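KLLA0C04147p (PDB 5H2D) binds ergosterol in its OSBP-related domain (ORD), the part crystallised here, and probably transfers sterols between membranes. Local coordinates at residues F129-R133 with Y419-R423; P159-G165 with L185-R191. One frame throughout, in Å; residues are numbered along the deposited sequence.

Contact 1 (F129-R133 with Y419-R423); sequences FEYSR and YWKQR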
loop_
_atom_site.group_PDB
_atom_site.type_symbol
_atom_site.label_atom_id
_atom_site.label_comp_id
_atom_site.label_asym_id
_atom_site.label_seq_id
_atom_site.Cartn_x
_atom_site.Cartn_y
_atom_site.Cartn_z
ATOM N N PHE A 129 -7.941 -2.947 -9.311
ATOM C CA PHE A 129 -6.594 -3.394 -9.624
ATOM C C PHE A 129 -6.349 -4.716 -8.915
ATOM O O PHE A 129 -6.573 -4.833 -7.708
ATOM C CB PHE A 129 -5.529 -2.346 -9.235
ATOM C CG PHE A 129 -4.100 -2.837 -9.421
ATOM C CD1 PHE A 129 -3.603 -3.091 -10.693
ATOM C CD2 PHE A 129 -3.264 -3.053 -8.330
ATOM C CE1 PHE A 129 -2.314 -3.563 -10.868
ATOM C CE2 PHE A 129 -1.965 -3.516 -8.507
ATOM C CZ PHE A 129 -1.496 -3.771 -9.781
ATOM N N GLU A 130 -5.921 -5.717 -9.676
ATOM C CA GLU A 130 -5.557 -7.010 -9.118
ATOM C C GLU A 130 -4.068 -7.248 -9.298
ATOM O O GLU A 130 -3.450 -6.730 -10.234
ATOM C CB GLU A 130 -6.328 -8.138 -9.797
ATOM C CG GLU A 130 -6.081 -8.198 -11.294
ATOM C CD GLU A 130 -6.443 -9.562 -11.882
ATOM O OE1 GLU A 130 -5.512 -10.379 -12.056
ATOM O OE2 GLU A 130 -7.653 -9.798 -12.131
ATOM N N TYR A 131 -3.493 -8.032 -8.390
ATOM C CA TYR A 131 -2.077 -8.386 -8.489
ATOM C C TYR A 131 -1.852 -9.645 -7.667
ATOM O O TYR A 131 -2.011 -9.627 -6.440
ATOM C CB TYR A 131 -1.200 -7.233 -8.000
ATOM C CG TYR A 131 0.301 -7.411 -8.076
ATOM C CD1 TYR A 131 0.984 -7.176 -9.266
ATOM C CD2 TYR A 131 1.040 -7.738 -6.943
ATOM C CE1 TYR A 131 2.367 -7.299 -9.334
ATOM C CE2 TYR A 131 2.428 -7.856 -6.997
ATOM C CZ TYR A 131 3.078 -7.636 -8.191
ATOM O OH TYR A 131 4.443 -7.743 -8.241
ATOM N N SER A 132 -1.497 -10.739 -8.335
ATOM C CA SER A 132 -1.186 -11.978 -7.640
ATOM C C SER A 132 0.267 -12.344 -7.885
ATOM O O SER A 132 0.844 -12.018 -8.928
ATOM C CB SER A 132 -2.101 -13.113 -8.099
ATOM O OG SER A 132 -3.453 -12.819 -7.794
ATOM N N ARG A 133 0.865 -13.017 -6.901
ATOM C CA ARG A 133 2.262 -13.431 -6.990
ATOM C C ARG A 133 2.311 -14.931 -6.744
ATOM O O ARG A 133 2.349 -15.382 -5.592
ATOM C CB ARG A 133 3.126 -12.655 -6.002
ATOM C CG ARG A 133 3.399 -11.207 -6.439
ATOM C CD ARG A 133 4.331 -11.121 -7.632
ATOM N NE ARG A 133 5.667 -11.584 -7.267
ATOM C CZ ARG A 133 6.672 -10.796 -6.908
ATOM N NH1 ARG A 133 6.524 -9.475 -6.883
ATOM N NH2 ARG A 133 7.840 -11.331 -6.574
ATOM N N TYR A 419 -14.910 -11.895 -6.667
ATOM C CA TYR A 419 -14.112 -11.429 -7.798
ATOM C C TYR A 419 -13.295 -12.556 -8.425
ATOM O O TYR A 419 -13.305 -12.736 -9.648
ATOM C CB TYR A 419 -13.191 -10.299 -7.353
ATOM C CG TYR A 419 -12.242 -9.838 -8.438
ATOM C CD1 TYR A 419 -12.684 -8.978 -9.434
ATOM C CD2 TYR A 419 -10.906 -10.265 -8.470
ATOM C CE1 TYR A 419 -11.829 -8.540 -10.439
ATOM C CE2 TYR A 419 -10.035 -9.820 -9.482
ATOM C CZ TYR A 419 -10.515 -8.959 -10.455
ATOM O OH TYR A 419 -9.681 -8.481 -11.450
ATOM N N TRP A 420 -12.557 -13.304 -7.605
ATOM C CA TRP A 420 -11.631 -14.275 -8.176
ATOM C C TRP A 420 -12.373 -15.453 -8.803
ATOM O O TRP A 420 -11.937 -15.962 -9.839
ATOM C CB TRP A 420 -10.631 -14.738 -7.114
ATOM C CG TRP A 420 -9.759 -13.603 -6.627
ATOM C CD1 TRP A 420 -9.927 -12.874 -5.485
ATOM C CD2 TRP A 420 -8.610 -13.055 -7.292
ATOM N NE1 TRP A 420 -8.940 -11.911 -5.388
ATOM C CE2 TRP A 420 -8.121 -12.003 -6.482
ATOM C CE3 TRP A 420 -7.936 -13.362 -8.482
ATOM C CZ2 TRP A 420 -6.992 -11.260 -6.822
ATOM C CZ3 TRP A 420 -6.816 -12.621 -8.826
ATOM C CH2 TRP A 420 -6.360 -11.571 -7.993
ATOM N N LYS A 421 -13.495 -15.878 -8.210
ATOM C CA LYS A 421 -14.276 -16.956 -8.819
ATOM C C LYS A 421 -14.882 -16.511 -10.142
ATOM O O LYS A 421 -14.814 -17.238 -11.144
ATOM C CB LYS A 421 -15.368 -17.419 -7.857
ATOM C CG LYS A 421 -14.838 -17.838 -6.509
ATOM C CD LYS A 421 -15.905 -18.493 -5.645
ATOM C CE LYS A 421 -17.089 -17.587 -5.427
ATOM N NZ LYS A 421 -18.034 -18.160 -4.421
ATOM N N GLN A 422 -15.481 -15.320 -10.177
ATOM C CA GLN A 422 -16.052 -14.843 -11.431
ATOM C C GLN A 422 -14.967 -14.625 -12.473
ATOM O O GLN A 422 -15.202 -14.836 -13.664
ATOM C CB GLN A 422 -16.852 -13.561 -11.203
ATOM C CG GLN A 422 -17.983 -13.738 -10.209
ATOM C CD GLN A 422 -18.985 -12.602 -10.248
ATOM O OE1 GLN A 422 -18.966 -11.769 -11.155
ATOM N NE2 GLN A 422 -19.876 -12.567 -9.260
ATOM N N ARG A 423 -13.779 -14.207 -12.039
ATOM C CA ARG A 423 -12.643 -14.086 -12.948
ATOM C C ARG A 423 -12.234 -15.451 -13.499
ATOM O O ARG A 423 -12.021 -15.611 -14.709
ATOM C CB ARG A 423 -11.490 -13.420 -12.196
ATOM C CG ARG A 423 -10.172 -13.264 -12.946
ATOM C CD ARG A 423 -9.107 -12.886 -11.932
ATOM N NE ARG A 423 -7.810 -12.559 -12.521
ATOM C CZ ARG A 423 -6.881 -13.452 -12.846
ATOM N NH1 ARG A 423 -7.110 -14.744 -12.667
ATOM N NH2 ARG A 423 -5.728 -13.056 -13.350
#
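Glu130 sends its CG between the backbone N and the carbonyl carbon (chi1 59°) and then runs out extended, which carries its carboxylate from strand 129-133 to Tyr419 and Arg423 on helix 419-423. Arg423 meets it from the opposite direction, its chain extended from CG to NE. The grip is side-on, through NE and NH2. Arg423 NE lies 2.8 Å from Glu130 OE2, which it meets on the syn lone pair and nearly in the guanidinium plane; Arg423 NH2 reaches the syn lone pair of Glu130 OE1 at 3.0 Å, a more bent bond (131° at the hydrogen). Tyr419 OH donates to the anti lone pair of Glu130 OE2 over 2.5 Å, so this oxygen accepts two bonds from different sides. Ring and carboxylate planes stand 78° apart. Trp420 fills in beside them: its CH2 approaches Glu130 CB at 3.9 Å and Ser132 OG at 3.2 Å, while Ser132 OG itself is hydrogen-bonded to Ser21 O. Tyr25 OH also bonds Glu130 OE1, and Arg423 NH2 has a second acceptor in Leu23 O, tying the N-terminal segment to the junction. With an alanine here, the Arg423 charge is likely to lose its mate and Tyr419 OH its acceptor. Burial of the ion pair, with both carboxylate oxygens engaged, is consistent with an ionised glutamate neutralising the arginine where the C-terminal helix meets strand 128-133.

Contact 2 (P159-G165 with L185-R191); sequences PKWDFFG and LWYLTIR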
loop_
_atom_site.group_PDB
_atom_site.type_symbol
_atom_site.label_atom_id
_atom_site.label_comp_id
_atom_site.label_asym_id
_atom_site.label_seq_id
_atom_site.Cartn_x
_atom_site.Cartn_y
_atom_site.Cartn_z
ATOM N N PRO A 159 -1.688 -17.907 2.287
ATOM C CA PRO A 159 -1.943 -19.036 3.194
ATOM C C PRO A 159 -1.743 -18.697 4.667
ATOM O O PRO A 159 -2.527 -19.151 5.510
ATOM C CB PRO A 159 -0.959 -20.107 2.709
ATOM C CG PRO A 159 -0.819 -19.845 1.257
ATOM C CD PRO A 159 -0.834 -18.309 1.149
ATOM N N LYS A 160 -0.746 -17.876 5.006
ATOM C CA LYS A 160 -0.417 -17.619 6.402
ATOM C C LYS A 160 -0.878 -16.257 6.909
ATOM O O LYS A 160 -0.750 -15.985 8.105
ATOM C CB LYS A 160 1.094 -17.747 6.620
ATOM C CG LYS A 160 1.670 -19.097 6.203
ATOM C CD LYS A 160 3.108 -19.258 6.681
ATOM C CE LYS A 160 3.675 -20.602 6.234
ATOM N NZ LYS A 160 4.506 -21.232 7.295
ATOM N N TRP A 161 -1.405 -15.390 6.045
ATOM C CA TRP A 161 -1.764 -14.050 6.494
ATOM C C TRP A 161 -2.727 -13.416 5.496
ATOM O O TRP A 161 -2.699 -13.729 4.304
ATOM C CB TRP A 161 -0.529 -13.146 6.662
ATOM C CG TRP A 161 0.360 -13.090 5.439
ATOM C CD1 TRP A 161 1.455 -13.865 5.187
ATOM C CD2 TRP A 161 0.229 -12.209 4.311
ATOM N NE1 TRP A 161 2.013 -13.531 3.975
ATOM C CE2 TRP A 161 1.277 -12.517 3.415
ATOM C CE3 TRP A 161 -0.670 -11.194 3.975
ATOM C CZ2 TRP A 161 1.447 -11.844 2.201
ATOM C CZ3 TRP A 161 -0.498 -10.525 2.767
ATOM C CH2 TRP A 161 0.546 -10.859 1.893
ATOM N N ASP A 162 -3.584 -12.540 6.010
ATOM C CA ASP A 162 -4.415 -11.663 5.198
ATOM C C ASP A 162 -4.081 -10.222 5.552
ATOM O O ASP A 162 -3.531 -9.934 6.619
ATOM C CB ASP A 162 -5.910 -11.908 5.434
ATOM C CG ASP A 162 -6.303 -13.354 5.242
ATOM O OD1 ASP A 162 -5.810 -13.995 4.289
ATOM O OD2 ASP A 162 -7.094 -13.846 6.081
ATOM N N PHE A 163 -4.429 -9.303 4.652
ATOM C CA PHE A 163 -4.152 -7.883 4.871
ATOM C C PHE A 163 -5.189 -7.085 4.100
ATOM O O PHE A 163 -5.251 -7.183 2.872
ATOM C CB PHE A 163 -2.738 -7.511 4.412
ATOM C CG PHE A 163 -2.356 -6.073 4.677
ATOM C CD1 PHE A 163 -2.557 -5.491 5.928
ATOM C CD2 PHE A 163 -1.723 -5.322 3.694
ATOM C CE1 PHE A 163 -2.170 -4.165 6.175
ATOM C CE2 PHE A 163 -1.333 -4.015 3.944
ATOM C CZ PHE A 163 -1.563 -3.436 5.179
ATOM N N PHE A 164 -5.978 -6.275 4.797
ATOM C CA PHE A 164 -6.983 -5.481 4.103
ATOM C C PHE A 164 -7.197 -4.171 4.839
ATOM O O PHE A 164 -6.880 -4.035 6.024
ATOM C CB PHE A 164 -8.311 -6.248 3.942
ATOM C CG PHE A 164 -9.022 -6.573 5.246
ATOM C CD1 PHE A 164 -9.900 -5.663 5.819
ATOM C CD2 PHE A 164 -8.861 -7.816 5.849
ATOM C CE1 PHE A 164 -10.583 -5.977 7.006
ATOM C CE2 PHE A 164 -9.548 -8.130 7.035
ATOM C CZ PHE A 164 -10.399 -7.211 7.594
ATOM N N GLY A 165 -7.717 -3.189 4.117
ATOM C CA GLY A 165 -8.028 -1.936 4.778
ATOM C C GLY A 165 -8.534 -0.909 3.799
ATOM O O GLY A 165 -8.774 -1.194 2.620
ATOM N N LEU A 185 -8.471 2.420 8.655
ATOM C CA LEU A 185 -7.890 1.391 9.503
ATOM C C LEU A 185 -7.427 0.203 8.663
ATOM O O LEU A 185 -8.086 -0.186 7.690
ATOM C CB LEU A 185 -8.908 0.928 10.546
ATOM C CG LEU A 185 -8.439 0.033 11.687
ATOM C CD1 LEU A 185 -7.374 0.733 12.524
ATOM C CD2 LEU A 185 -9.640 -0.360 12.545
ATOM N N TRP A 186 -6.290 -0.365 9.043
ATOM C CA TRP A 186 -5.701 -1.509 8.358
ATOM C C TRP A 186 -5.742 -2.747 9.249
ATOM O O TRP A 186 -5.535 -2.659 10.465
ATOM C CB TRP A 186 -4.270 -1.173 7.928
ATOM C CG TRP A 186 -4.356 -0.083 6.913
ATOM C CD1 TRP A 186 -4.368 1.258 7.155
ATOM C CD2 TRP A 186 -4.563 -0.243 5.505
ATOM N NE1 TRP A 186 -4.524 1.945 5.982
ATOM C CE2 TRP A 186 -4.649 1.044 4.952
ATOM C CE3 TRP A 186 -4.644 -1.352 4.657
ATOM C CZ2 TRP A 186 -4.830 1.257 3.589
ATOM C CZ3 TRP A 186 -4.830 -1.138 3.300
ATOM C CH2 TRP A 186 -4.907 0.157 2.778
ATOM N N TYR A 187 -6.024 -3.894 8.636
ATOM C CA TYR A 187 -6.287 -5.147 9.338
ATOM C C TYR A 187 -5.317 -6.191 8.829
ATOM O O TYR A 187 -5.329 -6.518 7.636
ATOM C CB TYR A 187 -7.712 -5.632 9.080
ATOM C CG TYR A 187 -8.838 -4.793 9.629
ATOM C CD1 TYR A 187 -9.180 -3.571 9.048
ATOM C CD2 TYR A 187 -9.607 -5.245 10.702
ATOM C CE1 TYR A 187 -10.231 -2.807 9.540
ATOM C CE2 TYR A 187 -10.662 -4.485 11.204
ATOM C CZ TYR A 187 -10.976 -3.272 10.617
ATOM O OH TYR A 187 -12.029 -2.519 11.103
ATOM N N LEU A 188 -4.520 -6.765 9.723
ATOM C CA LEU A 188 -3.522 -7.745 9.328
ATOM C C LEU A 188 -3.750 -9.000 10.159
ATOM O O LEU A 188 -3.673 -8.949 11.391
ATOM C CB LEU A 188 -2.110 -7.183 9.506
ATOM C CG LEU A 188 -1.023 -7.833 8.649
ATOM C CD1 LEU A 188 0.151 -6.884 8.451
ATOM C CD2 LEU A 188 -0.550 -9.131 9.294
ATOM N N THR A 189 -4.100 -10.094 9.487
ATOM C CA THR A 189 -4.427 -11.358 10.133
ATOM C C THR A 189 -3.268 -12.320 9.938
ATOM O O THR A 189 -2.796 -12.505 8.813
ATOM C CB THR A 189 -5.708 -11.959 9.548
ATOM O OG1 THR A 189 -6.804 -11.066 9.759
ATOM C CG2 THR A 189 -6.019 -13.303 10.213
ATOM N N ILE A 190 -2.807 -12.937 11.029
ATOM C CA ILE A 190 -1.745 -13.934 10.964
ATOM C C ILE A 190 -2.333 -15.272 11.382
ATOM O O ILE A 190 -3.073 -15.341 12.367
ATOM C CB ILE A 190 -0.546 -13.575 11.859
ATOM C CG1 ILE A 190 0.165 -12.310 11.362
ATOM C CG2 ILE A 190 0.428 -14.757 11.911
ATOM C CD1 ILE A 190 0.984 -12.515 10.098
ATOM N N ARG A 191 -2.021 -16.319 10.615
ATOM C CA ARG A 191 -2.296 -17.706 10.996
ATOM C C ARG A 191 -0.976 -18.352 11.411
ATOM O O ARG A 191 -0.226 -18.831 10.549
ATOM C CB ARG A 191 -2.935 -18.473 9.833
ATOM C CG ARG A 191 -4.411 -18.148 9.623
ATOM C CD ARG A 191 -4.958 -18.740 8.333
ATOM N NE ARG A 191 -4.562 -17.972 7.156
ATOM C CZ ARG A 191 -5.138 -16.828 6.779
ATOM N NH1 ARG A 191 -6.127 -16.300 7.491
ATOM N NH2 ARG A 191 -4.712 -16.205 5.689
HETATM O O HOH W 1 -8.642 -12.503 7.622
#
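Arg191 and Asp162 form the charged part of this contact. The guanidinium grips the carboxylate end-on, NH2 to Asp162 OD1 at 2.8 Å and NH1 to Asp162 OD2 at 3.0 Å. Both oxygens lie close to the guanidinium plane, yet the nitrogens come from above the carboxylate, the two planes being 47° apart. The bend at chi3 (-77°) lets the same group turn its NE to Pro159 O, 2.9 Å away in a nearly straight bond. Glu198 gives Arg191 NH1 a second acidic partner. A water donates to Asp162 OD2 and also bonds Thr189 OG1, bridging the side chains of Asp162 and Thr189.

Backbone bonds supply the regular part. Asp162 with Thr189 and Phe164 with Tyr187 are hydrogen-bonded antiparallel pairs, each joined in both directions, and Arg191 N to Lys160 O extends the ladder past the strand. The segments lie on the two arms of the beta hairpin of strands 161-173 and 178-190, in the curled antiparallel strand array of the ORD; the axes of the short runs 161-165 and 186-190 approach to 4.6 Å.

Apolar contacts divide between the two faces of the hairpin. On that of Phe164 and Tyr187, the rings lie almost parallel (10°) but slid apart: Tyr187 CB sits over the Phe164 face, and Phe164 CE1 lies over the Tyr187 ring, 3.4 Å from Tyr187 CG. On the other face, Phe163 CZ approaches Trp186 CE3 at 3.8 Å with the rings oblique, and Phe163 CD1 meets Leu188 CG. Trp186 also lays its six-membered ring over Gly165 in a CH-pi contact, with Gly165 CA 3.4 Å from Trp186 CE3.

Overall arrangement
Contacts 1 and 2 belong to the same curled antiparallel arrangement of strands, their centres about 17 Å apart and their nearest atoms about 8 Å apart, so they do not touch. Strands 138-146 and 151-157 bridge the interval, pairing in succession from strand 128-133 to strand 161-173. Contact 2 joins neighbours close in sequence, whereas contact 1 brings together segments whose nearest ends are 286 positions apart, and the whole of contact 2 falls within that span. At contact 2 the side chain of Trp186 comes to about 6 Å from the bound ergosterol, a distance too long for direct contact; contact 1 instead joins the C-terminal helix to strand 128-133.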